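Putative TetR-family transcriptional regulator (Bordetella parapertussis 12822, PDB 3CCY) probably binds operator DNA through an N-terminal helix-turn-helix domain and represses transcription, as TetR-family regulators generally do. Local coordinates at residues 23-28 against 105-110; 79-84 against 92-97. One frame throughout, in Å; residues are numbered along the deposited sequence.

Interaction 1: residues 23-28 against 105-110; sequences AAAMFA and SRDRHV
D107 on helix 87-115 meets three alanines of helix 15-29: A24 and A28 face it, while A25, whose CB points away overall, is touched at its CA and the flank of its CB. D107 sits where helix 87-115 is kinked, the N of 107 and 108 lacking bonds to the turn before. It points its CB toward the alanines, and CG lies anti to its own carbonyl carbon (chi1 -72°), which lays the carboxylate along their surface. OD2 rests 3.5 Å from both CA and CB of A25, while OD1 comes 4.1 Å from the methyl CB of A28. These are van der Waals contacts; the charge is answered by R29, just beyond A28, which forms a salt bridge with OD1.

A28 is the next large contributor. Its CB sits 4.0 Å from V110 CG1, the branch anti to the valine's backbone N, and 3.9 Å from the backbone O of D107. A turn earlier, A24 puts its CB 4.0 Å from R108 CG. Small side chains suit this face, since the segment axes approach to 8.3 Å and cross at 56°. Water 1 adds a polar bridge, donating to A28 O and accepting from R106 NH1 at the guanidinium edge.

The predicted DNA-binding domain thus meets the C-terminal domain through alanine surface packed against an aspartate and a valine, a close fit that admits a carboxylate whose charge R29 balances.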
ATOM      1  N   ALA A  23      22.234  -0.873   0.845  1.00 36.91           N
ATOM      2  CA  ALA A  23      21.296  -2.000   0.756  1.00 35.67           C
ATOM      3  C   ALA A  23      19.836  -1.553   0.770  1.00 35.10           C
ATOM      4  O   ALA A  23      19.020  -2.045  -0.020  1.00 34.31           O
ATOM      5  CB  ALA A  23      21.531  -2.970   1.892  1.00 35.96           C
ATOM      6  N   ALA A  24      19.513  -0.642   1.684  1.00 33.98           N
ATOM      7  CA  ALA A  24      18.160  -0.084   1.772  1.00 33.98           C
ATOM      8  C   ALA A  24      17.733   0.475   0.420  1.00 34.05           C
ATOM      9  O   ALA A  24      16.638   0.184  -0.055  1.00 34.30           O
ATOM     10  CB  ALA A  24      18.096   0.984   2.847  1.00 33.27           C
ATOM     11  N   ALA A  25      18.610   1.247  -0.217  1.00 34.66           N
ATOM     12  CA  ALA A  25      18.296   1.808  -1.531  1.00 35.94           C
ATOM     13  C   ALA A  25      17.985   0.731  -2.588  1.00 36.56           C
ATOM     14  O   ALA A  25      17.010   0.843  -3.328  1.00 37.08           O
ATOM     15  CB  ALA A  25      19.400   2.747  -2.001  1.00 35.70           C
HETATM   16  N   MSE A  26      18.783  -0.328  -2.639  1.00 37.24           N
HETATM   17  CA  MSE A  26      18.533  -1.387  -3.615  1.00 38.13           C
HETATM   18  C   MSE A  26      17.288  -2.227  -3.330  1.00 38.95           C
HETATM   19  O   MSE A  26      16.506  -2.502  -4.246  1.00 39.13           O
HETATM   20  CB  MSE A  26      19.761  -2.262  -3.782  1.00 38.04           C
HETATM   21  CG  MSE A  26      20.768  -1.640  -4.731  1.00 38.12           C
HETATM   22 SE   MSE A  26      22.355  -2.697  -4.975  0.50 38.46          SE
HETATM   23  CE  MSE A  26      23.184  -2.357  -3.242  1.00 38.20           C
ATOM     24  N   PHE A  27      17.100  -2.618  -2.066  1.00 39.65           N
ATOM     25  CA  PHE A  27      15.914  -3.372  -1.651  1.00 40.72           C
ATOM     26  C   PHE A  27      14.622  -2.620  -1.985  1.00 42.08           C
ATOM     27  O   PHE A  27      13.569  -3.241  -2.196  1.00 42.30           O
ATOM     28  CB  PHE A  27      15.930  -3.657  -0.141  1.00 40.37           C
ATOM     29  CG  PHE A  27      17.031  -4.591   0.326  1.00 39.53           C
ATOM     30  CD1 PHE A  27      17.753  -5.378  -0.562  1.00 38.93           C
ATOM     31  CD2 PHE A  27      17.297  -4.708   1.687  1.00 39.45           C
ATOM     32  CE1 PHE A  27      18.751  -6.238  -0.105  1.00 39.13           C
ATOM     33  CE2 PHE A  27      18.285  -5.564   2.154  1.00 37.47           C
ATOM     34  CZ  PHE A  27      19.016  -6.333   1.252  1.00 39.45           C
ATOM     35  N   ALA A  28      14.704  -1.286  -1.983  1.00 43.41           N
ATOM     36  CA  ALA A  28      13.550  -0.411  -2.241  1.00 44.90           C
ATOM     37  C   ALA A  28      13.285  -0.120  -3.730  1.00 46.22           C
ATOM     38  O   ALA A  28      12.140   0.155  -4.089  1.00 47.19           O
ATOM     39  CB  ALA A  28      13.654   0.899  -1.434  1.00 44.11           C
ATOM     40  N   SER A 105      13.665   9.302   5.604  1.00 42.12           N
ATOM     41  CA  SER A 105      14.082   7.897   5.561  1.00 41.55           C
ATOM     42  C   SER A 105      13.261   7.057   4.589  1.00 39.89           C
ATOM     43  O   SER A 105      12.879   5.933   4.920  1.00 40.52           O
ATOM     44  CB  SER A 105      13.963   7.277   6.965  1.00 41.45           C
ATOM     45  OG  SER A 105      15.082   7.605   7.758  1.00 43.22           O
ATOM     46  N   ARG A 106      13.012   7.586   3.395  1.00 38.88           N
ATOM     47  CA  ARG A 106      12.132   6.933   2.419  1.00 37.62           C
ATOM     48  C   ARG A 106      12.494   5.456   2.151  1.00 36.83           C
ATOM     49  O   ARG A 106      11.632   4.560   2.250  1.00 35.57           O
ATOM     50  CB  ARG A 106      12.102   7.708   1.095  1.00 37.73           C
ATOM     51  CG  ARG A 106      11.004   7.158   0.166  1.00 37.50           C
ATOM     52  CD  ARG A 106      10.911   7.832  -1.209  1.00 38.79           C
ATOM     53  NE  ARG A 106       9.823   7.184  -1.954  1.00 39.24           N
ATOM     54  CZ  ARG A 106       9.981   6.066  -2.658  1.00 40.34           C
ATOM     55  NH1 ARG A 106      11.179   5.499  -2.759  1.00 40.43           N
ATOM     56  NH2 ARG A 106       8.949   5.514  -3.275  1.00 41.46           N
ATOM     57  N   ASP A 107      13.760   5.213   1.804  1.00 34.97           N
ATOM     58  CA  ASP A 107      14.228   3.865   1.510  1.00 35.13           C
ATOM     59  C   ASP A 107      13.926   2.850   2.611  1.00 34.82           C
ATOM     60  O   ASP A 107      13.372   1.793   2.336  1.00 33.25           O
ATOM     61  CB  ASP A 107      15.733   3.870   1.239  1.00 34.94           C
ATOM     62  CG  ASP A 107      16.084   4.502  -0.080  1.00 36.32           C
ATOM     63  OD1 ASP A 107      15.189   4.618  -0.951  1.00 37.20           O
ATOM     64  OD2 ASP A 107      17.262   4.890  -0.240  1.00 40.15           O
ATOM     65  N   ARG A 108      14.358   3.149   3.839  1.00 35.92           N
ATOM     66  CA  ARG A 108      14.136   2.244   4.979  1.00 38.08           C
ATOM     67  C   ARG A 108      12.630   2.115   5.269  1.00 38.68           C
ATOM     68  O   ARG A 108      12.158   1.049   5.629  1.00 38.50           O
ATOM     69  CB  ARG A 108      14.918   2.704   6.227  1.00 37.82           C
ATOM     70  CG  ARG A 108      16.454   2.374   6.237  1.00 38.96           C
ATOM     71  CD  ARG A 108      17.080   2.928   7.517  1.00 39.79           C
ATOM     72  NE  ARG A 108      18.553   2.906   7.602  1.00 44.78           N
ATOM     73  CZ  ARG A 108      19.384   3.670   6.882  1.00 46.03           C
ATOM     74  NH1 ARG A 108      20.695   3.579   7.053  1.00 45.40           N
ATOM     75  NH2 ARG A 108      18.922   4.509   5.968  1.00 48.42           N
ATOM     76  N   HIS A 109      11.883   3.199   5.058  1.00 40.44           N
ATOM     77  CA  HIS A 109      10.408   3.204   5.187  1.00 42.23           C
ATOM     78  C   HIS A 109       9.761   2.236   4.182  1.00 42.07           C
ATOM     79  O   HIS A 109       9.029   1.312   4.549  1.00 41.58           O
ATOM     80  CB  HIS A 109       9.916   4.636   4.953  1.00 43.51           C
ATOM     81  CG  HIS A 109       8.561   4.941   5.516  1.00 49.04           C
ATOM     82  ND1 HIS A 109       7.398   4.800   4.781  1.00 55.52           N
ATOM     83  CD2 HIS A 109       8.190   5.434   6.727  1.00 53.49           C
ATOM     84  CE1 HIS A 109       6.369   5.182   5.524  1.00 58.32           C
ATOM     85  NE2 HIS A 109       6.822   5.580   6.705  1.00 56.30           N
ATOM     86  N   VAL A 110      10.048   2.434   2.899  1.00 42.02           N
ATOM     87  CA  VAL A 110       9.565   1.525   1.858  1.00 41.15           C
ATOM     88  C   VAL A 110       9.901   0.064   2.217  1.00 41.89           C
ATOM     89  O   VAL A 110       9.024  -0.809   2.153  1.00 41.32           O
ATOM     90  CB  VAL A 110      10.120   1.890   0.445  1.00 40.81           C
ATOM     91  CG1 VAL A 110       9.713   0.841  -0.602  1.00 39.90           C
ATOM     92  CG2 VAL A 110       9.666   3.274   0.024  1.00 39.48           C
TER
HETATM   93  O   HOH W   1      11.562   2.822  -4.371  1.00 52.17           O

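Interaction 2: residues 79-84 against 92-97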
ATOM      1  N   GLN A  79       7.546   9.816  22.489  1.00 36.27           N
ATOM      2  CA  GLN A  79       7.848  11.213  22.849  1.00 37.46           C
ATOM      3  C   GLN A  79       6.684  12.130  22.474  1.00 36.55           C
ATOM      4  O   GLN A  79       6.357  13.038  23.215  1.00 36.03           O
ATOM      5  CB  GLN A  79       9.111  11.738  22.174  1.00 38.22           C
ATOM      6  CG  GLN A  79      10.387  10.980  22.408  1.00 40.05           C
ATOM      7  CD  GLN A  79      11.476  11.383  21.382  1.00 43.16           C
ATOM      8  OE1 GLN A  79      11.825  12.568  21.246  1.00 49.67           O
ATOM      9  NE2 GLN A  79      12.012  10.388  20.658  1.00 49.76           N
ATOM     10  N   VAL A  80       6.081  11.907  21.311  1.00 36.05           N
ATOM     11  CA  VAL A  80       4.891  12.639  20.919  1.00 35.96           C
ATOM     12  C   VAL A  80       3.739  12.377  21.893  1.00 36.47           C
ATOM     13  O   VAL A  80       3.102  13.327  22.371  1.00 36.03           O
ATOM     14  CB  VAL A  80       4.481  12.316  19.461  1.00 36.08           C
ATOM     15  CG1 VAL A  80       3.112  12.875  19.129  1.00 37.88           C
ATOM     16  CG2 VAL A  80       5.496  12.908  18.471  1.00 36.35           C
ATOM     17  N   LEU A  81       3.486  11.101  22.183  1.00 35.78           N
ATOM     18  CA  LEU A  81       2.408  10.726  23.079  1.00 38.94           C
ATOM     19  C   LEU A  81       2.599  11.395  24.415  1.00 38.60           C
ATOM     20  O   LEU A  81       1.672  12.034  24.890  1.00 39.22           O
ATOM     21  CB  LEU A  81       2.266   9.197  23.256  1.00 38.58           C
ATOM     22  CG  LEU A  81       1.624   8.433  22.107  1.00 42.74           C
ATOM     23  CD1 LEU A  81       1.457   6.982  22.526  1.00 43.57           C
ATOM     24  CD2 LEU A  81       0.282   9.044  21.712  1.00 44.59           C
ATOM     25  N   TYR A  82       3.804  11.305  24.979  1.00 39.35           N
ATOM     26  CA  TYR A  82       4.086  11.906  26.288  1.00 42.12           C
ATOM     27  C   TYR A  82       4.213  13.436  26.286  1.00 43.85           C
ATOM     28  O   TYR A  82       4.448  14.017  27.337  1.00 43.44           O
ATOM     29  CB  TYR A  82       5.334  11.281  26.955  1.00 42.15           C
ATOM     30  CG  TYR A  82       5.258   9.790  27.104  1.00 43.85           C
ATOM     31  CD1 TYR A  82       4.032   9.146  27.100  1.00 42.42           C
ATOM     32  CD2 TYR A  82       6.409   9.018  27.296  1.00 45.41           C
ATOM     33  CE1 TYR A  82       3.932   7.787  27.234  1.00 46.05           C
ATOM     34  CE2 TYR A  82       6.316   7.627  27.437  1.00 46.10           C
ATOM     35  CZ  TYR A  82       5.066   7.026  27.408  1.00 45.93           C
ATOM     36  OH  TYR A  82       4.897   5.662  27.537  1.00 46.59           O
ATOM     37  N   GLY A  83       4.046  14.075  25.124  1.00 45.69           N
ATOM     38  CA  GLY A  83       4.182  15.523  25.008  1.00 49.17           C
ATOM     39  C   GLY A  83       2.897  16.305  25.233  1.00 51.36           C
ATOM     40  O   GLY A  83       2.662  16.828  26.326  1.00 52.00           O
ATOM     41  N   SER A  84       2.053  16.390  24.202  1.00 53.88           N
ATOM     42  CA  SER A  84       0.870  17.272  24.266  1.00 55.29           C
ATOM     43  C   SER A  84      -0.175  16.761  25.241  1.00 55.92           C
ATOM     44  O   SER A  84      -0.234  15.565  25.561  1.00 56.07           O
ATOM     45  CB  SER A  84       0.235  17.509  22.892  1.00 55.71           C
ATOM     46  OG  SER A  84      -0.831  18.452  22.990  1.00 56.70           O
ATOM     47  N   LEU A  92      -2.504  14.674  15.312  1.00 33.04           N
ATOM     48  CA  LEU A  92      -1.899  15.401  14.175  1.00 33.09           C
ATOM     49  C   LEU A  92      -0.349  15.311  14.247  1.00 33.70           C
ATOM     50  O   LEU A  92       0.295  15.129  13.226  1.00 32.70           O
ATOM     51  CB  LEU A  92      -2.344  16.889  14.170  1.00 33.44           C
ATOM     52  CG  LEU A  92      -1.627  17.777  13.142  1.00 33.00           C
ATOM     53  CD1 LEU A  92      -1.841  17.264  11.725  1.00 28.62           C
ATOM     54  CD2 LEU A  92      -1.991  19.287  13.267  1.00 33.60           C
ATOM     55  N   GLN A  93       0.219  15.413  15.453  1.00 32.79           N
ATOM     56  CA  GLN A  93       1.666  15.270  15.617  1.00 34.28           C
ATOM     57  C   GLN A  93       2.186  13.871  15.238  1.00 33.77           C
ATOM     58  O   GLN A  93       3.267  13.722  14.653  1.00 33.37           O
ATOM     59  CB  GLN A  93       2.120  15.702  17.022  1.00 33.05           C
ATOM     60  CG  GLN A  93       2.139  17.219  17.226  1.00 34.78           C
ATOM     61  CD  GLN A  93       2.462  17.638  18.665  1.00 37.41           C
ATOM     62  OE1 GLN A  93       2.818  18.804  18.918  1.00 42.50           O
ATOM     63  NE2 GLN A  93       2.357  16.706  19.607  1.00 40.39           N
ATOM     64  N   ILE A  94       1.423  12.833  15.566  1.00 33.58           N
ATOM     65  CA  ILE A  94       1.772  11.495  15.136  1.00 33.48           C
ATOM     66  C   ILE A  94       1.779  11.385  13.610  1.00 33.23           C
ATOM     67  O   ILE A  94       2.695  10.816  13.029  1.00 32.82           O
ATOM     68  CB  ILE A  94       0.779  10.415  15.712  1.00 34.85           C
ATOM     69  CG1 ILE A  94       0.983  10.253  17.209  1.00 33.99           C
ATOM     70  CG2 ILE A  94       0.883   9.077  14.896  1.00 33.86           C
ATOM     71  CD1 ILE A  94      -0.179   9.464  17.879  1.00 37.49           C
ATOM     72  N   VAL A  95       0.767  11.924  12.940  1.00 32.09           N
ATOM     73  CA  VAL A  95       0.750  11.799  11.480  1.00 32.95           C
ATOM     74  C   VAL A  95       1.945  12.589  10.846  1.00 31.62           C
ATOM     75  O   VAL A  95       2.563  12.134   9.902  1.00 29.67           O
ATOM     76  CB  VAL A  95      -0.598  12.293  10.885  1.00 31.13           C
ATOM     77  CG1 VAL A  95      -0.606  12.170   9.319  1.00 33.51           C
ATOM     78  CG2 VAL A  95      -1.760  11.499  11.521  1.00 36.30           C
ATOM     79  N   LYS A  96       2.227  13.768  11.382  1.00 30.32           N
ATOM     80  CA  LYS A  96       3.336  14.616  10.899  1.00 30.66           C
ATOM     81  C   LYS A  96       4.646  13.864  11.107  1.00 30.89           C
ATOM     82  O   LYS A  96       5.523  13.909  10.254  1.00 30.62           O
ATOM     83  CB  LYS A  96       3.391  15.905  11.694  1.00 30.04           C
ATOM     84  CG  LYS A  96       2.396  16.956  11.274  1.00 29.62           C
ATOM     85  CD  LYS A  96       2.641  18.300  12.018  1.00 31.28           C
ATOM     86  CE  LYS A  96       1.601  19.293  11.430  1.00 33.89           C
ATOM     87  NZ  LYS A  96       1.784  20.633  11.917  1.00 36.92           N
ATOM     88  N   LEU A  97       4.764  13.152  12.228  1.00 31.52           N
ATOM     89  CA  LEU A  97       5.971  12.327  12.477  1.00 32.56           C
ATOM     90  C   LEU A  97       6.166  11.247  11.401  1.00 33.15           C
ATOM     91  O   LEU A  97       7.279  11.082  10.869  1.00 30.92           O
ATOM     92  CB  LEU A  97       5.929  11.684  13.869  1.00 32.04           C
ATOM     93  CG  LEU A  97       6.918  10.571  14.182  1.00 32.75           C
ATOM     94  CD1 LEU A  97       8.305  11.204  14.286  1.00 29.96           C
ATOM     95  CD2 LEU A  97       6.539   9.841  15.490  1.00 32.40           C
TER
HETATM   96  O   HOH W   2       3.170  16.013  21.794  1.00 36.73           O
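V80 drives one branch into the groove between Q93 and I94: its CG1 lies 3.7 Å from Q93 CB and 3.9 Å from I94 CG1. With CG1 anti to the backbone N (chi1 170°), CG2 is left to face L97, where the approach to CD2 is a looser 4.4 Å. Beside V80, L81 turns its end inward and sets CD2 3.9 Å from I94 CD1, so that the isoleucine meets both residues with successive atoms of its longer branch. Branched aliphatic side chains fit here because their methyls interlock without any polar group to satisfy.

The other side is polar and wetter. Q93 extends beyond CG and carries its amide past V80 toward the turn that follows the helix, where NE2 lies 4.0 Å from S84 CB. A water donates to V80 O and accepts from S84 N, both at 2.7 Å, linking the carbonyl at the helix end to the amide of the turn that follows. V80 O takes the G83 N-H as well as the water; Q93 NE2 approaches the same water too closely for a reliable bond. S84 OG, anti to its own backbone N, bonds instead to the N of E86, ahead of helix 87-115.

On the apolar side helix 122-145 covers the contact, with Y137 touching L81, and V138 and A141 touching I94. L97 also packs on R76 and C77, an earlier turn of helix 58-81, which extends the pairing of these two consecutive helices.

How the interactions relate
From the N terminus, the chain first runs through helix 15-29, which supplies residues 23-28, then through helix 37-43 of the predicted helix-turn-helix to the long helix 58-81. At the end of that helix the chain turns back, and interaction 2 closes a short loop, only seven residues lying between 79-84 and 92-97. Helix 87-115 then continues to 105-110, where interaction 1 closes the much wider loop, with 76 residues between its segments; the short loop falls wholly within it. The two contacts share helix 87-115, their centres 24 Å apart on opposite sides of the chain's centre. One joins this helix to the predicted DNA-binding domain, the other to its predecessor in sequence.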